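Local coordinates for protein sulfoquinovosidase (Escherichia coli, PDB 5AEG) that hydrolyses sulfoquinovosyl diacylglycerides and simpler sulfoquinovosides to release sulfoquinovose, feeding sulfoglycolysis as a source of carbon and sulfur, at residues R588-H593 with Q606-R611; D612-P617 with W626-P631; N634-W639 with Y662-E667. All coordinates share one frame; numbering follows the deposited sequence.

Interaction 1 (R588-H593 with Q606-R611); sequences RPLFLH and QYLLGR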
loop_
_atom_site.group_PDB
_atom_site.type_symbol
_atom_site.label_atom_id
_atom_site.label_comp_id
_atom_site.label_asym_id
_atom_site.label_seq_id
_atom_site.Cartn_x
_atom_site.Cartn_y
_atom_site.Cartn_z
ATOM N N ARG A 588 -2.883 14.011 -1.510
ATOM C CA ARG A 588 -4.218 14.029 -2.057
ATOM C C ARG A 588 -4.287 14.146 -3.562
ATOM O O ARG A 588 -3.562 14.978 -4.194
ATOM C CB ARG A 588 -4.952 15.270 -1.436
ATOM C CG ARG A 588 -4.994 15.227 0.068
ATOM C CD ARG A 588 -5.612 16.479 0.713
ATOM N NE ARG A 588 -5.364 16.535 2.131
ATOM C CZ ARG A 588 -5.745 17.538 2.938
ATOM N NH1 ARG A 588 -6.431 18.585 2.465
ATOM N NH2 ARG A 588 -5.429 17.538 4.220
ATOM N N PRO A 589 -5.248 13.441 -4.194
ATOM C CA PRO A 589 -5.562 13.619 -5.583
ATOM C C PRO A 589 -6.084 15.071 -5.759
ATOM O O PRO A 589 -6.768 15.531 -4.851
ATOM C CB PRO A 589 -6.692 12.600 -5.819
ATOM C CG PRO A 589 -6.504 11.580 -4.737
ATOM C CD PRO A 589 -6.031 12.354 -3.574
ATOM N N LEU A 590 -5.707 15.743 -6.829
ATOM C CA LEU A 590 -6.109 17.187 -7.001
ATOM C C LEU A 590 -7.672 17.354 -7.014
ATOM O O LEU A 590 -8.194 18.393 -6.556
ATOM C CB LEU A 590 -5.562 17.768 -8.227
ATOM C CG LEU A 590 -4.191 18.477 -8.095
ATOM C CD1 LEU A 590 -3.014 17.565 -7.704
ATOM C CD2 LEU A 590 -3.847 19.241 -9.337
ATOM N N PHE A 591 -8.384 16.316 -7.440
ATOM C CA PHE A 591 -9.847 16.396 -7.559
ATOM C C PHE A 591 -10.511 16.367 -6.205
ATOM O O PHE A 591 -11.655 16.716 -6.138
ATOM C CB PHE A 591 -10.401 15.397 -8.568
ATOM C CG PHE A 591 -10.117 13.956 -8.236
ATOM C CD1 PHE A 591 -10.779 13.321 -7.218
ATOM C CD2 PHE A 591 -9.189 13.284 -8.939
ATOM C CE1 PHE A 591 -10.536 11.965 -6.949
ATOM C CE2 PHE A 591 -8.898 11.952 -8.659
ATOM C CZ PHE A 591 -9.594 11.292 -7.695
ATOM N N LEU A 592 -9.810 16.068 -5.097
ATOM C CA LEU A 592 -10.399 16.234 -3.796
ATOM C C LEU A 592 -10.751 17.726 -3.520
ATOM O O LEU A 592 -11.718 18.006 -2.754
ATOM C CB LEU A 592 -9.556 15.772 -2.656
ATOM C CG LEU A 592 -9.208 14.285 -2.517
ATOM C CD1 LEU A 592 -8.635 13.967 -1.163
ATOM C CD2 LEU A 592 -10.355 13.401 -2.879
ATOM N N HIS A 593 -9.960 18.626 -4.095
ATOM C CA HIS A 593 -10.142 20.079 -3.849
ATOM C C HIS A 593 -10.518 20.866 -5.057
ATOM O O HIS A 593 -10.821 22.035 -4.891
ATOM C CB HIS A 593 -8.927 20.682 -3.150
ATOM C CG HIS A 593 -8.680 20.115 -1.827
ATOM N ND1 HIS A 593 -9.602 20.208 -0.785
ATOM C CD2 HIS A 593 -7.640 19.361 -1.354
ATOM C CE1 HIS A 593 -9.121 19.574 0.272
ATOM N NE2 HIS A 593 -7.928 19.064 -0.049
ATOM N N GLN A 606 1.278 13.859 -9.971
ATOM C CA GLN A 606 1.249 14.984 -9.079
ATOM C C GLN A 606 0.127 14.883 -8.109
ATOM O O GLN A 606 -0.822 14.115 -8.278
ATOM C CB GLN A 606 1.164 16.291 -9.922
ATOM C CG GLN A 606 0.001 16.407 -10.796
ATOM C CD GLN A 606 -0.070 17.786 -11.474
ATOM O OE1 GLN A 606 0.531 17.998 -12.551
ATOM N NE2 GLN A 606 -0.665 18.739 -10.794
ATOM N N TYR A 607 0.293 15.643 -7.011
ATOM C CA TYR A 607 -0.506 15.545 -5.861
ATOM C C TYR A 607 -0.526 16.811 -5.088
ATOM O O TYR A 607 0.292 17.685 -5.316
ATOM C CB TYR A 607 -0.111 14.376 -4.911
ATOM C CG TYR A 607 1.271 14.466 -4.345
ATOM C CD1 TYR A 607 2.413 14.063 -5.111
ATOM C CD2 TYR A 607 1.496 14.913 -3.063
ATOM C CE1 TYR A 607 3.711 14.138 -4.585
ATOM C CE2 TYR A 607 2.804 15.007 -2.539
ATOM C CZ TYR A 607 3.901 14.602 -3.300
ATOM O OH TYR A 607 5.146 14.677 -2.704
ATOM N N LEU A 608 -1.502 16.898 -4.192
ATOM C CA LEU A 608 -1.528 17.957 -3.177
ATOM C C LEU A 608 -1.011 17.374 -1.833
ATOM O O LEU A 608 -1.396 16.272 -1.417
ATOM C CB LEU A 608 -2.937 18.485 -3.001
ATOM C CG LEU A 608 -3.590 19.157 -4.181
ATOM C CD1 LEU A 608 -5.112 19.386 -3.953
ATOM C CD2 LEU A 608 -2.900 20.412 -4.611
ATOM N N LEU A 609 -0.128 18.096 -1.191
ATOM C CA LEU A 609 0.352 17.802 0.173
ATOM C C LEU A 609 -0.465 18.675 1.084
ATOM O O LEU A 609 -0.265 19.876 1.116
ATOM C CB LEU A 609 1.837 18.079 0.319
ATOM C CG LEU A 609 2.560 17.714 1.618
ATOM C CD1 LEU A 609 2.576 16.178 1.859
ATOM C CD2 LEU A 609 3.986 18.243 1.620
ATOM N N GLY A 610 -1.340 18.046 1.862
ATOM C CA GLY A 610 -2.422 18.777 2.562
ATOM C C GLY A 610 -3.246 19.534 1.507
ATOM O O GLY A 610 -3.288 19.164 0.335
ATOM N N ARG A 611 -3.927 20.593 1.957
ATOM C CA ARG A 611 -4.725 21.436 1.071
ATOM C C ARG A 611 -3.960 22.403 0.156
ATOM O O ARG A 611 -4.416 22.673 -0.973
ATOM C CB ARG A 611 -5.704 22.245 1.949
ATOM C CG ARG A 611 -6.658 23.192 1.243
ATOM C CD ARG A 611 -7.647 22.550 0.339
ATOM N NE ARG A 611 -8.429 23.532 -0.505
ATOM C CZ ARG A 611 -8.060 23.944 -1.728
ATOM N NH1 ARG A 611 -6.888 23.505 -2.355
ATOM N NH2 ARG A 611 -8.852 24.795 -2.354
HETATM O O HOH W 1 -3.800 14.334 -8.481
#
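Arg588 and Leu608 face each other as an antiparallel hydrogen-bonded pair, Arg588 N giving to Leu608 O at 2.7 Å and Leu608 N returning to Arg588 O at 2.8 Å. This single bridge pair adds strand 587-588 as the outermost strand of the larger sheet of the C-terminal domain. From it the Arg588 chain runs extended along Leu608 and Gly610 and lays one guanidinium face over Gly610 C. Arg588 NH1 donates to His593 NE2 at 3.0 Å, in the guanidinium plane, while Arg588 NE bonds to Pro585 O; the two bonds fix the rotation of the flat group. Leu590, in the turn that follows the strand, crosses Leu608 at about a right angle, with Leu590 CD1 3.9 Å from Leu608 CG. The other methyl, Leu590 CD2, rests 3.5 Å from Gln606 NE2, whose polar partner is Tyr629 O. Leu608 CD1 meets the edge of the His593 ring in its plane, 3.6 Å from His593 CD2. Over a face of that imidazole lies the Arg611 guanidinium, nearly parallel (planes 8° apart) and tied to Tyr594 OH through NH1. A water bridges Leu590 N and Gln606 O beside this pair. On the next strand, 613-615, Leu614 touches Leu590 and Leu608; helix 486-495 packs on Pro589 and Tyr607, and helix 232-243 on Leu592 and His593.

Interaction 2 (D612-P617 with W626-P631); sequences DILVAP and WTLYLP
Leu614 reaches across to Leu628, Leu630 and Pro631, joining two sheets that face each other as in a beta sandwich: strand 613-615 belongs to the larger one and strand 626-630 to a two-stranded one. The strand axes come within 9.0 Å and run 144° apart. Leu614 CB leaves its strand beside Trp635. The branch carries both methyls to the opposing strand because chi1 of -179° sets Leu614 CG trans to N. Leu614 CD1 meets Pro631 CD at 3.6 Å and Leu630 CD2 at 3.8 Å; Leu614 CD2 turns to Leu628 CD1, 3.6 Å away. Two residues further on, Ala616 CB sits 3.7 Å from Leu628 CB and also touches the pyrrole side of the Trp626 indole. That indole lies against the backbone of Ala616 and Pro617, with His619 meeting it edge-to-face. With an alanine in place of Trp626, a gap would probably open beside Ala616 and Pro617, and the water joining the two segments would lose its N-H donor. This water lies in the indole plane, accepting from Trp626 NE1 at 3.0 Å and donating to Pro617 O at 3.1 Å.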
loop_
_atom_site.group_PDB
_atom_site.type_symbol
_atom_site.label_atom_id
_atom_site.label_comp_id
_atom_site.label_asym_id
_atom_site.label_seq_id
_atom_site.Cartn_x
_atom_site.Cartn_y
_atom_site.Cartn_z
ATOM N N ASP A 612 -2.808 22.917 0.614
ATOM C CA ASP A 612 -2.272 24.186 0.075
ATOM C C ASP A 612 -0.963 24.053 -0.695
ATOM O O ASP A 612 -0.442 25.051 -1.201
ATOM C CB ASP A 612 -2.093 25.152 1.264
ATOM C CG ASP A 612 -3.426 25.631 1.876
ATOM O OD1 ASP A 612 -4.385 25.600 1.154
ATOM O OD2 ASP A 612 -3.483 25.961 3.067
ATOM N N ILE A 613 -0.376 22.838 -0.775
ATOM C CA ILE A 613 0.865 22.686 -1.554
ATOM C C ILE A 613 0.611 21.727 -2.685
ATOM O O ILE A 613 0.014 20.650 -2.476
ATOM C CB ILE A 613 1.993 22.108 -0.668
ATOM C CG1 ILE A 613 2.336 23.100 0.424
ATOM C CG2 ILE A 613 3.230 21.818 -1.539
ATOM C CD1 ILE A 613 3.327 22.630 1.472
ATOM N N LEU A 614 1.062 22.070 -3.884
ATOM C CA LEU A 614 0.957 21.216 -5.020
ATOM C C LEU A 614 2.364 20.740 -5.352
ATOM O O LEU A 614 3.293 21.574 -5.514
ATOM C CB LEU A 614 0.317 21.932 -6.181
ATOM C CG LEU A 614 0.077 21.159 -7.516
ATOM C CD1 LEU A 614 -1.131 21.731 -8.241
ATOM C CD2 LEU A 614 1.243 21.097 -8.445
ATOM N N VAL A 615 2.522 19.423 -5.573
ATOM C CA VAL A 615 3.888 18.824 -5.838
ATOM C C VAL A 615 3.860 18.023 -7.127
ATOM O O VAL A 615 2.964 17.155 -7.320
ATOM C CB VAL A 615 4.386 17.921 -4.694
ATOM C CG1 VAL A 615 5.844 17.429 -4.892
ATOM C CG2 VAL A 615 4.193 18.557 -3.334
ATOM N N ALA A 616 4.832 18.255 -7.994
ATOM C CA ALA A 616 4.942 17.430 -9.171
ATOM C C ALA A 616 6.390 16.988 -9.276
ATOM O O ALA A 616 7.207 17.648 -9.880
ATOM C CB ALA A 616 4.502 18.156 -10.404
ATOM N N PRO A 617 6.721 15.863 -8.665
ATOM C CA PRO A 617 8.119 15.426 -8.619
ATOM C C PRO A 617 8.763 15.142 -9.964
ATOM O O PRO A 617 8.162 14.520 -10.843
ATOM C CB PRO A 617 8.084 14.149 -7.737
ATOM C CG PRO A 617 6.746 14.064 -7.181
ATOM C CD PRO A 617 5.809 14.940 -8.002
ATOM N N TRP A 626 10.565 21.103 -15.887
ATOM C CA TRP A 626 9.490 20.174 -15.645
ATOM C C TRP A 626 8.140 20.852 -15.952
ATOM O O TRP A 626 7.968 22.059 -15.692
ATOM C CB TRP A 626 9.515 19.713 -14.178
ATOM C CG TRP A 626 8.655 18.504 -13.924
ATOM C CD1 TRP A 626 7.524 18.417 -13.220
ATOM C CD2 TRP A 626 8.967 17.201 -14.370
ATOM N NE1 TRP A 626 7.077 17.095 -13.196
ATOM C CE2 TRP A 626 7.926 16.341 -13.932
ATOM C CE3 TRP A 626 10.031 16.668 -15.166
ATOM C CZ2 TRP A 626 7.930 14.990 -14.214
ATOM C CZ3 TRP A 626 10.019 15.275 -15.477
ATOM C CH2 TRP A 626 8.939 14.499 -15.035
ATOM N N THR A 627 7.238 20.057 -16.498
ATOM C CA THR A 627 5.883 20.504 -16.990
ATOM C C THR A 627 4.873 19.757 -16.171
ATOM O O THR A 627 5.019 18.540 -15.932
ATOM C CB THR A 627 5.801 20.223 -18.504
ATOM O OG1 THR A 627 6.784 20.999 -19.194
ATOM C CG2 THR A 627 4.419 20.568 -19.075
ATOM N N LEU A 628 3.880 20.470 -15.659
ATOM C CA LEU A 628 2.879 19.953 -14.779
ATOM C C LEU A 628 1.640 20.803 -14.998
ATOM O O LEU A 628 1.672 21.768 -15.803
ATOM C CB LEU A 628 3.319 20.082 -13.333
ATOM C CG LEU A 628 3.623 21.508 -12.920
ATOM C CD1 LEU A 628 2.905 21.785 -11.619
ATOM C CD2 LEU A 628 5.129 21.746 -12.800
ATOM N N TYR A 629 0.599 20.462 -14.257
ATOM C CA TYR A 629 -0.695 21.101 -14.372
ATOM C C TYR A 629 -1.049 21.828 -13.113
ATOM O O TYR A 629 -1.066 21.247 -12.043
ATOM C CB TYR A 629 -1.802 20.044 -14.761
ATOM C CG TYR A 629 -3.140 20.705 -14.878
ATOM C CD1 TYR A 629 -3.445 21.529 -16.010
ATOM C CD2 TYR A 629 -4.078 20.610 -13.877
ATOM C CE1 TYR A 629 -4.721 22.147 -16.134
ATOM C CE2 TYR A 629 -5.335 21.246 -13.990
ATOM C CZ TYR A 629 -5.615 22.053 -15.117
ATOM O OH TYR A 629 -6.891 22.674 -15.159
ATOM N N LEU A 630 -1.453 23.113 -13.224
ATOM C CA LEU A 630 -2.040 23.787 -12.100
ATOM C C LEU A 630 -3.546 24.002 -12.299
ATOM O O LEU A 630 -3.952 24.511 -13.367
ATOM C CB LEU A 630 -1.371 25.172 -11.918
ATOM C CG LEU A 630 0.140 25.180 -11.635
ATOM C CD1 LEU A 630 0.710 26.649 -11.576
ATOM C CD2 LEU A 630 0.442 24.506 -10.336
ATOM N N PRO A 631 -4.361 23.559 -11.329
ATOM C CA PRO A 631 -5.769 23.874 -11.432
ATOM C C PRO A 631 -5.936 25.427 -11.111
ATOM O O PRO A 631 -4.939 26.136 -10.740
ATOM C CB PRO A 631 -6.415 23.056 -10.349
ATOM C CG PRO A 631 -5.345 23.052 -9.241
ATOM C CD PRO A 631 -4.022 23.110 -9.975
HETATM O O HOH W 2 5.363 14.999 -11.978
#

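Interaction 3 (N634-W639 with Y662-E667); sequences NWVHAW and YRADSE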
loop_
_atom_site.group_PDB
_atom_site.type_symbol
_atom_site.label_atom_id
_atom_site.label_comp_id
_atom_site.label_asym_id
_atom_site.label_seq_id
_atom_site.Cartn_x
_atom_site.Cartn_y
_atom_site.Cartn_z
ATOM N N ASN A 634 -4.622 30.756 -7.222
ATOM C CA ASN A 634 -3.429 31.636 -7.178
ATOM C C ASN A 634 -2.243 30.884 -6.533
ATOM O O ASN A 634 -2.214 30.738 -5.334
ATOM C CB ASN A 634 -3.781 32.930 -6.488
ATOM C CG ASN A 634 -4.713 33.800 -7.427
ATOM O OD1 ASN A 634 -4.457 34.010 -8.684
ATOM N ND2 ASN A 634 -5.814 34.148 -6.895
ATOM N N TRP A 635 -1.340 30.474 -7.387
ATOM C CA TRP A 635 -0.208 29.593 -7.030
ATOM C C TRP A 635 1.039 30.421 -6.924
ATOM O O TRP A 635 1.208 31.397 -7.651
ATOM C CB TRP A 635 -0.060 28.495 -8.080
ATOM C CG TRP A 635 -1.165 27.515 -8.036
ATOM C CD1 TRP A 635 -2.172 27.422 -8.941
ATOM C CD2 TRP A 635 -1.463 26.545 -7.004
ATOM N NE1 TRP A 635 -2.990 26.426 -8.604
ATOM C CE2 TRP A 635 -2.630 25.917 -7.380
ATOM C CE3 TRP A 635 -0.842 26.153 -5.818
ATOM C CZ2 TRP A 635 -3.186 24.912 -6.649
ATOM C CZ3 TRP A 635 -1.375 25.134 -5.115
ATOM C CH2 TRP A 635 -2.542 24.536 -5.516
ATOM N N VAL A 636 1.895 30.065 -5.967
ATOM C CA VAL A 636 3.207 30.667 -5.817
ATOM C C VAL A 636 4.276 29.584 -5.841
ATOM O O VAL A 636 4.167 28.628 -5.044
ATOM C CB VAL A 636 3.287 31.380 -4.441
ATOM C CG1 VAL A 636 4.617 32.084 -4.336
ATOM C CG2 VAL A 636 2.162 32.365 -4.331
ATOM N N HIS A 637 5.191 29.666 -6.784
ATOM C CA HIS A 637 6.321 28.749 -6.856
ATOM C C HIS A 637 7.185 28.877 -5.588
ATOM O O HIS A 637 7.638 29.998 -5.229
ATOM C CB HIS A 637 7.077 29.006 -8.122
ATOM C CG HIS A 637 8.246 28.106 -8.370
ATOM N ND1 HIS A 637 9.553 28.553 -8.341
ATOM C CD2 HIS A 637 8.313 26.781 -8.617
ATOM C CE1 HIS A 637 10.368 27.545 -8.572
ATOM N NE2 HIS A 637 9.646 26.466 -8.792
ATOM N N ALA A 638 7.415 27.751 -4.887
ATOM C CA ALA A 638 8.065 27.779 -3.576
ATOM C C ALA A 638 9.461 28.422 -3.587
ATOM O O ALA A 638 9.860 29.006 -2.584
ATOM C CB ALA A 638 8.248 26.374 -3.012
ATOM N N TRP A 639 10.202 28.268 -4.664
ATOM C CA TRP A 639 11.644 28.580 -4.612
ATOM C C TRP A 639 11.918 30.007 -5.124
ATOM O O TRP A 639 12.966 30.580 -4.810
ATOM C CB TRP A 639 12.575 27.575 -5.314
ATOM C CG TRP A 639 12.138 26.175 -4.875
ATOM C CD1 TRP A 639 11.536 25.232 -5.644
ATOM C CD2 TRP A 639 12.209 25.644 -3.561
ATOM N NE1 TRP A 639 11.207 24.149 -4.894
ATOM C CE2 TRP A 639 11.560 24.373 -3.593
ATOM C CE3 TRP A 639 12.707 26.105 -2.365
ATOM C CZ2 TRP A 639 11.495 23.542 -2.483
ATOM C CZ3 TRP A 639 12.608 25.300 -1.240
ATOM C CH2 TRP A 639 12.014 23.981 -1.328
ATOM N N TYR A 662 2.583 26.699 -3.805
ATOM C CA TYR A 662 1.632 26.840 -2.751
ATOM C C TYR A 662 0.570 27.940 -3.013
ATOM O O TYR A 662 0.794 28.848 -3.822
ATOM C CB TYR A 662 2.291 27.055 -1.397
ATOM C CG TYR A 662 2.991 28.433 -1.200
ATOM C CD1 TYR A 662 2.297 29.554 -0.778
ATOM C CD2 TYR A 662 4.317 28.587 -1.505
ATOM C CE1 TYR A 662 2.928 30.812 -0.607
ATOM C CE2 TYR A 662 4.979 29.848 -1.355
ATOM C CZ TYR A 662 4.290 30.934 -0.854
ATOM O OH TYR A 662 4.996 32.149 -0.736
ATOM N N ARG A 663 -0.543 27.794 -2.319
ATOM C CA ARG A 663 -1.720 28.680 -2.506
ATOM C C ARG A 663 -1.366 30.030 -1.751
ATOM O O ARG A 663 -1.159 30.050 -0.549
ATOM C CB ARG A 663 -2.996 28.062 -1.905
ATOM C CG ARG A 663 -3.540 26.871 -2.704
ATOM C CD ARG A 663 -4.834 26.332 -2.146
ATOM N NE ARG A 663 -5.855 27.363 -2.160
ATOM C CZ ARG A 663 -6.413 27.923 -1.098
ATOM N NH1 ARG A 663 -6.053 27.612 0.163
ATOM N NH2 ARG A 663 -7.328 28.895 -1.329
ATOM N N ALA A 664 -1.306 31.114 -2.510
ATOM C CA ALA A 664 -1.122 32.507 -1.977
ATOM C C ALA A 664 -2.034 32.785 -0.836
ATOM O O ALA A 664 -1.629 33.403 0.101
ATOM C CB ALA A 664 -1.355 33.498 -3.103
ATOM N N ASP A 665 -3.251 32.219 -0.857
ATOM C CA ASP A 665 -4.265 32.479 0.189
ATOM C C ASP A 665 -4.212 31.546 1.340
ATOM O O ASP A 665 -5.031 31.644 2.229
ATOM C CB ASP A 665 -5.674 32.419 -0.431
ATOM C CG ASP A 665 -5.842 33.460 -1.544
ATOM O OD1 ASP A 665 -5.331 34.575 -1.373
ATOM O OD2 ASP A 665 -6.416 33.179 -2.584
ATOM N N SER A 666 -3.263 30.597 1.361
ATOM C CA SER A 666 -3.196 29.723 2.501
ATOM C C SER A 666 -2.925 30.512 3.762
ATOM O O SER A 666 -2.080 31.436 3.782
ATOM C CB SER A 666 -1.999 28.726 2.309
ATOM O OG SER A 666 -1.864 27.977 3.469
ATOM N N GLU A 667 -3.503 30.072 4.843
ATOM C CA GLU A 667 -3.173 30.644 6.139
ATOM C C GLU A 667 -1.783 30.321 6.565
ATOM O O GLU A 667 -1.262 30.958 7.434
ATOM C CB GLU A 667 -4.197 30.262 7.211
ATOM C CG GLU A 667 -4.217 28.815 7.680
ATOM C CD GLU A 667 -5.065 27.858 6.786
ATOM O OE1 GLU A 667 -5.302 28.114 5.560
ATOM O OE2 GLU A 667 -5.469 26.818 7.343
HETATM O O HOH W 3 -4.392 30.876 -3.333
#
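Val636 and Tyr662 lie side by side and point the same way, the valine spread over one face of the phenol ring. Val636 CB stands 3.8 Å from the centroid of the Tyr662 ring, only 14° off the normal, a CH-pi contact. Tyr662 places CG between its backbone N and carbonyl carbon (chi1 70°), which brings the ring over to Val636. Val636 CG1 then follows the ring to its phenolic end, 3.7 Å from Tyr662 CZ, while CG2 turns the other way to the methyl of Ala664. At the ring edge, Ala638 CA comes near CE2. The ring also meets Phe672 obliquely, and Ala669 and Ala673 of helix 669-673 touch it.

Strands 635-637 and 660-663 are antiparallel neighbours in the larger sheet of the C-terminal domain. Val636 and Tyr662 form the hydrogen-bonded pair: Val636 N to Tyr662 O is 2.7 Å, Tyr662 N to Val636 O is 2.8 Å. Trp635 and Arg663, the adjoining non-hydrogen-bonded pair, occupy the other face. There the aliphatic part of the arginine does the touching, Arg663 CG lying 3.7 Å from Trp635 CZ3 and off-centre from the six-membered ring. The guanidinium does not stack on the indole; it is turned 86° to it, and a bend at chi3 directs it to salt bridges with Asp612 and Asp633. Trp635 NE1 is hydrogen-bonded to Pro631 O. A type I turn runs from Arg663 to Ser666, and within it Ala664 N still bonds back to Asn634 O at 3.0 Å. A water accepting from Asp665 N sits beside that same carbonyl, 3.0 Å from Asn634 O.

How the interactions relate
The three contacts follow one another along the chain without overlap, all within the C-terminal domain of the family 31 fold, away from the annotated catalytic and calcium sites. Interaction 1 joins strands 587-588 and 607-609 at one border of the larger antiparallel sheet; strands 613-615, 660-663 and 635-637 come next, the last two forming interaction 3. Interaction 2 instead spans from 613-615 to the second sheet. Its centre is about 10 Å from that of interaction 1 and 11 Å from that of interaction 3. A probable backbone hydrogen bond from Val615 N to Tyr607 O links the first two, and Asp612 forms a salt bridge with Arg663 and a probable hydrogen bond with Ser666, so the three contacts form one connected set within the domain.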